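Local coordinates for protein oxidase/hydroxylase (Streptomyces hygroscopicus subsp. hygroscopicus, PDB 4XCB) that binds a metal ion, 2-oxoglutarate and hygromycin B, and probably acts as a 2-oxoglutarate-dependent oxygenase in orthosomycin biosynthesis, at residues G25-G30 with D71-A76; L142-D147 with D199-N204; G154-V159 with S191-R196. All blocks are in the same frame, centred on the assembly; numbering follows the deposited sequence.

Interaction 1 (G25-G30 with D71-A76)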
loop_
_atom_site.group_PDB
_atom_site.type_symbol
_atom_site.label_atom_id
_atom_site.label_comp_id
_atom_site.label_asym_id
_atom_site.label_seq_id
_atom_site.Cartn_x
_atom_site.Cartn_y
_atom_site.Cartn_z
ATOM N N GLY A 25 -16.368 -27.934 11.020
ATOM C CA GLY A 25 -16.331 -28.954 12.050
ATOM C C GLY A 25 -15.333 -28.757 13.173
ATOM O O GLY A 25 -14.792 -29.726 13.687
ATOM N N VAL A 26 -15.084 -27.513 13.561
ATOM C CA VAL A 26 -14.110 -27.246 14.611
ATOM C C VAL A 26 -14.578 -27.796 15.954
ATOM O O VAL A 26 -13.788 -28.309 16.759
ATOM C CB VAL A 26 -13.846 -25.740 14.730
ATOM C CG1 VAL A 26 -12.854 -25.442 15.835
ATOM C CG2 VAL A 26 -13.311 -25.208 13.413
ATOM N N PHE A 27 -15.875 -27.705 16.187
ATOM C CA PHE A 27 -16.423 -28.176 17.446
ATOM C C PHE A 27 -17.372 -29.326 17.203
ATOM O O PHE A 27 -18.191 -29.280 16.287
ATOM C CB PHE A 27 -17.116 -27.032 18.177
ATOM C CG PHE A 27 -16.199 -25.894 18.480
ATOM C CD1 PHE A 27 -15.357 -25.932 19.587
ATOM C CD2 PHE A 27 -16.157 -24.784 17.658
ATOM C CE1 PHE A 27 -14.507 -24.890 19.859
ATOM C CE2 PHE A 27 -15.305 -23.740 17.926
ATOM C CZ PHE A 27 -14.477 -23.789 19.033
ATOM N N GLY A 28 -17.251 -30.364 18.023
ATOM C CA GLY A 28 -18.051 -31.559 17.834
ATOM C C GLY A 28 -19.476 -31.361 18.282
ATOM O O GLY A 28 -19.774 -30.387 18.974
ATOM N N SER A 29 -20.348 -32.295 17.901
ATOM C CA SER A 29 -21.769 -32.219 18.240
ATOM C C SER A 29 -21.987 -32.123 19.752
ATOM O O SER A 29 -22.850 -31.383 20.215
ATOM C CB SER A 29 -22.522 -33.425 17.652
ATOM O OG SER A 29 -21.770 -34.618 17.781
ATOM N N GLY A 30 -21.189 -32.844 20.527
ATOM C CA GLY A 30 -21.306 -32.789 21.975
ATOM C C GLY A 30 -20.936 -31.428 22.541
ATOM O O GLY A 30 -21.568 -30.925 23.476
ATOM N N ASP A 71 -9.922 -20.787 23.652
ATOM C CA ASP A 71 -9.665 -22.095 23.051
ATOM C C ASP A 71 -8.652 -21.944 21.914
ATOM O O ASP A 71 -8.809 -21.074 21.060
ATOM C CB ASP A 71 -10.981 -22.712 22.544
ATOM C CG ASP A 71 -10.888 -24.214 22.291
ATOM O OD1 ASP A 71 -10.094 -24.656 21.437
ATOM O OD2 ASP A 71 -11.651 -24.961 22.935
ATOM N N ASP A 72 -7.611 -22.772 21.880
ATOM C CA ASP A 72 -6.627 -22.638 20.795
ATOM C C ASP A 72 -7.200 -22.957 19.405
ATOM O O ASP A 72 -6.573 -22.642 18.397
ATOM C CB ASP A 72 -5.395 -23.510 21.054
ATOM C CG ASP A 72 -5.739 -24.961 21.270
ATOM O OD1 ASP A 72 -6.944 -25.281 21.367
ATOM O OD2 ASP A 72 -4.800 -25.783 21.361
ATOM N N ARG A 73 -8.377 -23.571 19.340
ATOM C CA ARG A 73 -8.998 -23.821 18.043
ATOM C C ARG A 73 -9.472 -22.503 17.453
ATOM O O ARG A 73 -9.645 -22.390 16.244
ATOM C CB ARG A 73 -10.152 -24.816 18.167
ATOM C CG ARG A 73 -9.687 -26.259 18.247
ATOM C CD ARG A 73 -10.831 -27.201 18.574
ATOM N NE ARG A 73 -11.373 -26.980 19.913
ATOM C CZ ARG A 73 -12.387 -27.669 20.422
ATOM N NH1 ARG A 73 -12.968 -28.615 19.701
ATOM N NH2 ARG A 73 -12.814 -27.423 21.659
ATOM N N LEU A 74 -9.711 -21.516 18.317
ATOM C CA LEU A 74 -9.993 -20.160 17.857
ATOM C C LEU A 74 -8.733 -19.321 17.804
ATOM O O LEU A 74 -8.505 -18.594 16.841
ATOM C CB LEU A 74 -11.005 -19.473 18.772
ATOM C CG LEU A 74 -12.374 -20.133 18.943
ATOM C CD1 LEU A 74 -13.337 -19.167 19.615
ATOM C CD2 LEU A 74 -12.921 -20.567 17.594
ATOM N N LEU A 75 -7.922 -19.394 18.857
ATOM C CA LEU A 75 -6.778 -18.509 18.951
ATOM C C LEU A 75 -5.723 -18.788 17.897
ATOM O O LEU A 75 -5.114 -17.859 17.380
ATOM C CB LEU A 75 -6.136 -18.587 20.337
ATOM C CG LEU A 75 -6.968 -18.083 21.513
ATOM C CD1 LEU A 75 -6.054 -17.960 22.710
ATOM C CD2 LEU A 75 -7.617 -16.747 21.189
ATOM N N ALA A 76 -5.504 -20.052 17.558
ATOM C CA ALA A 76 -4.424 -20.338 16.621
ATOM C C ALA A 76 -4.713 -19.730 15.228
ATOM O O ALA A 76 -3.859 -19.038 14.686
ATOM C CB ALA A 76 -4.164 -21.842 16.540
#
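The guanidinium of Arg73 overlaps the rim of the Phe27 ring: Phe27 CD1 lies over one guanidinium face, 3.5 Å from Arg73 CZ, and Phe27 CE1 is likewise 3.5 Å from Arg73 NH2. The two planes are 56° apart, so the ring meets that face with its edge and is not stacked parallel to it. A second contact runs along the aliphatic part of the arginine, where Val26 CG1 sits 3.6 Å from Arg73 CB as the two side chains pass in opposite directions. The bend at chi3 (-66°) then turns the guanidinium back to Asp71, which it grips side-on. Arg73 NE donates to Asp71 OD1, and Arg73 NH2 forms a salt bridge to Asp71 OD2 at 3.0 Å. Asp71 is also the N-cap of helix 72-82, its OD1 accepting from Arg73 N at 2.9 Å through the anti lone pair; one carboxylate thus caps the helix and holds the arginine. This helix packs on the outer side of the major sheet of the double-stranded beta-helix fold, where Leu74 touches Val143 and Val200. Leu74 CD2 reaches the Phe27 ring edge in plane, 3.9 Å from CZ. Across the segments, the polar link is a weak, bent bond from Arg73 NH1 to Val26 O (3.1 Å, 126° at the hydrogen). Glu31, in helix 29-40, makes a further salt bridge to Arg73 NH2.

Interaction 2 (L142-D147 with D199-N204). With AKG (2-oxoglutaric acid), chain F.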
loop_
_atom_site.group_PDB
_atom_site.type_symbol
_atom_site.label_atom_id
_atom_site.label_comp_id
_atom_site.label_asym_id
_atom_site.label_seq_id
_atom_site.Cartn_x
_atom_site.Cartn_y
_atom_site.Cartn_z
ATOM N N LEU A 142 -16.648 -16.438 14.480
ATOM C CA LEU A 142 -18.049 -16.768 14.644
ATOM C C LEU A 142 -18.188 -18.278 14.773
ATOM O O LEU A 142 -17.864 -19.023 13.846
ATOM C CB LEU A 142 -18.884 -16.266 13.456
ATOM C CG LEU A 142 -18.741 -14.813 13.014
ATOM C CD1 LEU A 142 -19.560 -14.559 11.770
ATOM C CD2 LEU A 142 -19.199 -13.881 14.087
ATOM N N VAL A 143 -18.664 -18.717 15.930
ATOM C CA VAL A 143 -18.936 -20.118 16.176
ATOM C C VAL A 143 -20.433 -20.375 15.998
ATOM O O VAL A 143 -21.263 -19.993 16.837
ATOM C CB VAL A 143 -18.496 -20.541 17.597
ATOM C CG1 VAL A 143 -18.743 -22.043 17.777
ATOM C CG2 VAL A 143 -17.033 -20.160 17.850
ATOM N N TYR A 144 -20.790 -21.021 14.896
ATOM C CA TYR A 144 -22.199 -21.264 14.635
ATOM C C TYR A 144 -22.691 -22.470 15.407
ATOM O O TYR A 144 -22.006 -23.493 15.492
ATOM C CB TYR A 144 -22.446 -21.445 13.138
ATOM C CG TYR A 144 -22.339 -20.156 12.366
ATOM C CD1 TYR A 144 -21.136 -19.780 11.772
ATOM C CD2 TYR A 144 -23.430 -19.292 12.262
ATOM C CE1 TYR A 144 -21.029 -18.588 11.073
ATOM C CE2 TYR A 144 -23.326 -18.089 11.565
ATOM C CZ TYR A 144 -22.127 -17.748 10.975
ATOM O OH TYR A 144 -22.027 -16.560 10.274
ATOM N N LEU A 145 -23.878 -22.340 15.980
ATOM C CA LEU A 145 -24.439 -23.384 16.821
ATOM C C LEU A 145 -25.750 -23.871 16.236
ATOM O O LEU A 145 -26.542 -24.512 16.924
ATOM C CB LEU A 145 -24.662 -22.875 18.248
ATOM C CG LEU A 145 -23.433 -22.386 19.016
ATOM C CD1 LEU A 145 -23.818 -21.905 20.418
ATOM C CD2 LEU A 145 -22.373 -23.470 19.072
ATOM N N SER A 146 -25.987 -23.541 14.966
ATOM C CA SER A 146 -27.105 -24.116 14.224
ATOM C C SER A 146 -26.732 -24.193 12.750
ATOM O O SER A 146 -25.778 -23.553 12.315
ATOM C CB SER A 146 -28.385 -23.303 14.424
ATOM O OG SER A 146 -28.263 -21.977 13.938
ATOM N N ASP A 147 -27.476 -24.994 11.995
ATOM C CA ASP A 147 -27.237 -25.147 10.570
ATOM C C ASP A 147 -27.893 -24.014 9.809
ATOM O O ASP A 147 -29.048 -23.666 10.068
ATOM C CB ASP A 147 -27.785 -26.473 10.053
ATOM C CG ASP A 147 -27.017 -27.673 10.560
ATOM O OD1 ASP A 147 -27.504 -28.802 10.332
ATOM O OD2 ASP A 147 -25.943 -27.513 11.173
ATOM N N ASP A 199 -19.124 -25.274 12.892
ATOM C CA ASP A 199 -18.200 -24.559 12.016
ATOM C C ASP A 199 -17.779 -23.231 12.631
ATOM O O ASP A 199 -18.534 -22.623 13.391
ATOM C CB ASP A 199 -18.832 -24.261 10.654
ATOM C CG ASP A 199 -19.107 -25.500 9.823
ATOM O OD1 ASP A 199 -18.629 -26.605 10.168
ATOM O OD2 ASP A 199 -19.792 -25.342 8.782
ATOM N N VAL A 200 -16.592 -22.771 12.258
ATOM C CA VAL A 200 -16.104 -21.446 12.639
ATOM C C VAL A 200 -15.962 -20.592 11.374
ATOM O O VAL A 200 -15.350 -21.031 10.407
ATOM C CB VAL A 200 -14.755 -21.535 13.350
ATOM C CG1 VAL A 200 -14.174 -20.148 13.578
ATOM C CG2 VAL A 200 -14.905 -22.269 14.693
ATOM N N LEU A 201 -16.524 -19.386 11.388
ATOM C CA LEU A 201 -16.232 -18.413 10.342
ATOM C C LEU A 201 -15.270 -17.375 10.943
ATOM O O LEU A 201 -15.624 -16.636 11.868
ATOM C CB LEU A 201 -17.526 -17.775 9.796
ATOM C CG LEU A 201 -17.512 -17.022 8.454
ATOM C CD1 LEU A 201 -18.935 -16.842 7.949
ATOM C CD2 LEU A 201 -16.825 -15.643 8.583
ATOM N N LEU A 202 -14.046 -17.370 10.422
ATOM C CA LEU A 202 -13.011 -16.406 10.795
ATOM C C LEU A 202 -13.175 -15.202 9.872
ATOM O O LEU A 202 -13.126 -15.361 8.659
ATOM C CB LEU A 202 -11.626 -17.026 10.634
ATOM C CG LEU A 202 -10.387 -16.259 11.095
ATOM C CD1 LEU A 202 -10.323 -16.262 12.608
ATOM C CD2 LEU A 202 -9.130 -16.891 10.531
ATOM N N LEU A 203 -13.337 -14.008 10.442
ATOM C CA LEU A 203 -13.802 -12.856 9.666
ATOM C C LEU A 203 -12.925 -11.619 9.858
ATOM O O LEU A 203 -12.723 -11.161 10.974
ATOM C CB LEU A 203 -15.240 -12.529 10.067
ATOM C CG LEU A 203 -15.918 -11.302 9.464
ATOM C CD1 LEU A 203 -16.017 -11.462 7.953
ATOM C CD2 LEU A 203 -17.304 -11.142 10.069
ATOM N N ASN A 204 -12.409 -11.086 8.760
ATOM C CA ASN A 204 -11.794 -9.756 8.734
ATOM C C ASN A 204 -12.894 -8.710 8.817
ATOM O O ASN A 204 -13.721 -8.622 7.911
ATOM C CB ASN A 204 -10.989 -9.584 7.436
ATOM C CG ASN A 204 -10.169 -8.294 7.408
ATOM O OD1 ASN A 204 -10.459 -7.348 8.127
ATOM N ND2 ASN A 204 -9.143 -8.257 6.552
HETATM C C1 AKG F . -22.065 -9.599 13.501
HETATM O O1 AKG F . -21.437 -8.503 13.360
HETATM O O2 AKG F . -22.499 -9.955 14.638
HETATM C C2 AKG F . -22.291 -10.486 12.307
HETATM O O5 AKG F . -21.757 -10.164 11.261
HETATM C C3 AKG F . -23.191 -11.705 12.424
HETATM C C4 AKG F . -22.936 -12.752 11.366
HETATM C C5 AKG F . -24.051 -13.786 11.384
HETATM O O3 AKG F . -23.959 -14.823 10.670
HETATM O O4 AKG F . -25.060 -13.599 12.117
#
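Tyr144 and Leu201 lie side by side on neighbouring antiparallel strands in the major sheet of the double-stranded beta-helix. From Tyr144 CB, 4.1 Å from Asp199 O, the ring extends over the face that also bears Leu142 and Leu201. CD1 skirts the same carbonyl, and CE1 meets Leu201 CB at 3.8 Å, in the plane of the ring. Tyr144 CG stands anti to its own carbonyl carbon (chi1 -73°), which carries the ring alongside Leu201 toward the cosubstrate. Between the two backbones, a reciprocal pair of bonds joins Leu142 and Leu201, each 2.8 Å from N to O; the one from Leu142 N is nearly straight at 174°. A third bond, Tyr144 N to Asp199 O, continues the ladder. Val143 and Val200 form the adjacent non-hydrogen-bonded pair, their side chains facing helix 72-82 on the other side of the sheet. Asp199 sends its carboxylate to Gly25 N and Arg196 N. Leu142 CD1 adds an apolar contact to 2-oxoglutarate, 3.9 Å from C4, while Arg220 and Tyr92 give the ligand further hydrogen bonds. At the end of the tyrosine, OH donates to O3 of the C5 carboxylate of 2-oxoglutarate at 2.6 Å, with O3 near the ring plane.

Interaction 3 (G154-V159 with S191-R196)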
loop_
_atom_site.group_PDB
_atom_site.type_symbol
_atom_site.label_atom_id
_atom_site.label_comp_id
_atom_site.label_asym_id
_atom_site.label_seq_id
_atom_site.Cartn_x
_atom_site.Cartn_y
_atom_site.Cartn_z
ATOM N N GLY A 154 -31.310 -17.328 6.763
ATOM C CA GLY A 154 -30.613 -16.121 7.169
ATOM C C GLY A 154 -29.119 -16.290 6.997
ATOM O O GLY A 154 -28.327 -15.981 7.896
ATOM N N SER A 155 -28.708 -16.779 5.836
ATOM C CA SER A 155 -27.293 -17.023 5.615
ATOM C C SER A 155 -26.485 -15.744 5.708
ATOM O O SER A 155 -26.935 -14.672 5.309
ATOM C CB SER A 155 -27.051 -17.684 4.259
ATOM O OG SER A 155 -27.509 -16.862 3.196
ATOM N N PHE A 156 -25.298 -15.888 6.275
ATOM C CA PHE A 156 -24.251 -14.889 6.181
ATOM C C PHE A 156 -24.095 -14.489 4.717
ATOM O O PHE A 156 -24.163 -15.341 3.825
ATOM C CB PHE A 156 -22.959 -15.470 6.751
ATOM C CG PHE A 156 -21.792 -14.529 6.743
ATOM C CD1 PHE A 156 -20.988 -14.417 5.622
ATOM C CD2 PHE A 156 -21.471 -13.807 7.875
ATOM C CE1 PHE A 156 -19.904 -13.573 5.619
ATOM C CE2 PHE A 156 -20.380 -12.961 7.886
ATOM C CZ PHE A 156 -19.600 -12.844 6.758
ATOM N N CYS A 157 -23.934 -13.197 4.469
ATOM C CA CYS A 157 -23.623 -12.735 3.125
ATOM C C CYS A 157 -22.602 -11.613 3.176
ATOM O O CYS A 157 -22.450 -10.936 4.194
ATOM C CB CYS A 157 -24.888 -12.283 2.376
ATOM S SG CYS A 157 -25.902 -11.036 3.149
ATOM N N TYR A 158 -21.916 -11.416 2.063
ATOM C CA TYR A 158 -20.827 -10.457 2.007
ATOM C C TYR A 158 -20.682 -9.889 0.601
ATOM O O TYR A 158 -21.047 -10.533 -0.398
ATOM C CB TYR A 158 -19.507 -11.112 2.434
ATOM C CG TYR A 158 -19.083 -12.191 1.477
ATOM C CD1 TYR A 158 -19.676 -13.453 1.521
ATOM C CD2 TYR A 158 -18.148 -11.941 0.478
ATOM C CE1 TYR A 158 -19.328 -14.436 0.626
ATOM C CE2 TYR A 158 -17.787 -12.928 -0.421
ATOM C CZ TYR A 158 -18.387 -14.174 -0.341
ATOM O OH TYR A 158 -18.048 -15.168 -1.224
ATOM N N VAL A 159 -20.139 -8.686 0.520
ATOM C CA VAL A 159 -19.838 -8.098 -0.780
ATOM C C VAL A 159 -18.424 -8.489 -1.184
ATOM O O VAL A 159 -17.467 -8.180 -0.477
ATOM C CB VAL A 159 -20.022 -6.578 -0.740
ATOM C CG1 VAL A 159 -19.577 -5.921 -2.067
ATOM C CG2 VAL A 159 -21.467 -6.243 -0.361
ATOM N N SER A 191 -22.687 -12.270 -2.119
ATOM C CA SER A 191 -22.646 -13.724 -2.101
ATOM C C SER A 191 -23.044 -14.257 -0.738
ATOM O O SER A 191 -22.916 -13.561 0.266
ATOM C CB SER A 191 -21.255 -14.233 -2.471
ATOM O OG SER A 191 -20.927 -13.874 -3.804
ATOM N N ASP A 192 -23.514 -15.499 -0.723
ATOM C CA ASP A 192 -23.963 -16.155 0.498
ATOM C C ASP A 192 -22.987 -17.229 0.943
ATOM O O ASP A 192 -22.287 -17.838 0.120
ATOM C CB ASP A 192 -25.338 -16.783 0.290
ATOM C CG ASP A 192 -26.404 -15.760 0.009
ATOM O OD1 ASP A 192 -26.861 -15.124 0.974
ATOM O OD2 ASP A 192 -26.797 -15.601 -1.171
ATOM N N VAL A 193 -22.972 -17.470 2.252
ATOM C CA VAL A 193 -22.111 -18.482 2.853
ATOM C C VAL A 193 -22.945 -19.399 3.721
ATOM O O VAL A 193 -23.672 -18.931 4.599
ATOM C CB VAL A 193 -21.003 -17.858 3.726
ATOM C CG1 VAL A 193 -20.177 -18.952 4.394
ATOM C CG2 VAL A 193 -20.120 -16.944 2.903
ATOM N N PHE A 194 -22.845 -20.704 3.486
ATOM C CA PHE A 194 -23.631 -21.660 4.251
ATOM C C PHE A 194 -22.743 -22.391 5.236
ATOM O O PHE A 194 -21.577 -22.650 4.958
ATOM C CB PHE A 194 -24.337 -22.622 3.297
ATOM C CG PHE A 194 -25.138 -21.916 2.255
ATOM C CD1 PHE A 194 -26.096 -20.988 2.627
ATOM C CD2 PHE A 194 -24.896 -22.124 0.913
ATOM C CE1 PHE A 194 -26.831 -20.304 1.684
ATOM C CE2 PHE A 194 -25.631 -21.442 -0.050
ATOM C CZ PHE A 194 -26.597 -20.529 0.336
ATOM N N VAL A 195 -23.275 -22.673 6.421
ATOM C CA VAL A 195 -22.466 -23.282 7.469
ATOM C C VAL A 195 -23.222 -24.375 8.201
ATOM O O VAL A 195 -24.451 -24.427 8.159
ATOM C CB VAL A 195 -21.986 -22.228 8.518
ATOM C CG1 VAL A 195 -20.961 -21.282 7.906
ATOM C CG2 VAL A 195 -23.164 -21.456 9.083
ATOM N N ARG A 196 -22.472 -25.234 8.886
ATOM C CA ARG A 196 -23.048 -26.259 9.750
ATOM C C ARG A 196 -22.732 -25.939 11.196
ATOM O O ARG A 196 -21.770 -25.216 11.474
ATOM C CB ARG A 196 -22.512 -27.643 9.384
ATOM C CG ARG A 196 -22.970 -28.109 8.018
ATOM C CD ARG A 196 -24.446 -28.477 8.013
ATOM N NE ARG A 196 -24.767 -29.245 6.812
ATOM C CZ ARG A 196 -25.937 -29.833 6.571
ATOM N NH1 ARG A 196 -26.927 -29.753 7.450
ATOM N NH2 ARG A 196 -26.111 -30.508 5.439
HETATM O O HOH W 1 -24.450 -18.577 7.131
HETATM O O HOH W 2 -19.684 -17.540 -0.901
#
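The Tyr158 and Phe156 rings both border Val193, whose CG2 comes obliquely to each, 3.5 Å from Tyr158 CE1 and 3.8 Å from Phe156 CD1. At the edge of the Tyr158 ring, in its plane, a water bonded to the OH donates to Asp192 O. Phe156 lies alongside Val193, whereas Tyr158 crosses that valine at about a right angle. With chi1 at 65°, Tyr158 CG sits between its backbone N and carbonyl carbon; this folds the ring back over the neighbouring strand, its OH lying 3.6 Å from Ser191 CB. Backbone bonds give the register: Tyr158 N to Ser191 O and Ser191 N to Tyr158 O pair these residues, the latter at 2.9 Å and 170°. Two residues along, past the non-hydrogen-bonded pair Cys157 and Asp192, Val193 N donates to Phe156 O, and a second water takes the N-H of Phe156 and donates to Val193 O. This water replaces a direct bond, Phe156 N and Val193 O being 3.8 Å apart. On the other face, Ser155 OG makes a weak bond to Asp192 OD1 (2.9 Å), an oxygen salt-bridged to Arg212, and Ser155 CB rests 3.7 Å from Phe194 CE1. Strand 190-193 is an edge strand, within this chain, of the four-stranded minor sheet, and Phe156 faces inward against 2-oxoglutarate, as one wall of the cosubstrate pocket between the two sheets of a cupin-type double-stranded beta-helix.

Interaction 2 lies between the other two, its centre about 10 Å from each of theirs; the centres of interactions 1 and 3 are about 20 Å apart. Its strand pair has two faces: outward, Val200 CG2 meets Phe27 CE2 of interaction 1 at 3.6 Å; inward, Tyr144 OH lies 3.7 Å from Phe156 CD2 of interaction 3. Interaction 3 is nested within the chain loop closed by interaction 2, and a salt bridge from Asp147 OD1 to Arg196 NH1 (3.1 Å) ties them again. Tyr144 and Phe156 both contact 2-oxoglutarate, and the Leu203 side chain is about 5 Å from nickel. Interaction 1 stays behind the sheet; the side chain of Leu74 is about 14 Å from the bound 2-oxoglutaric acid.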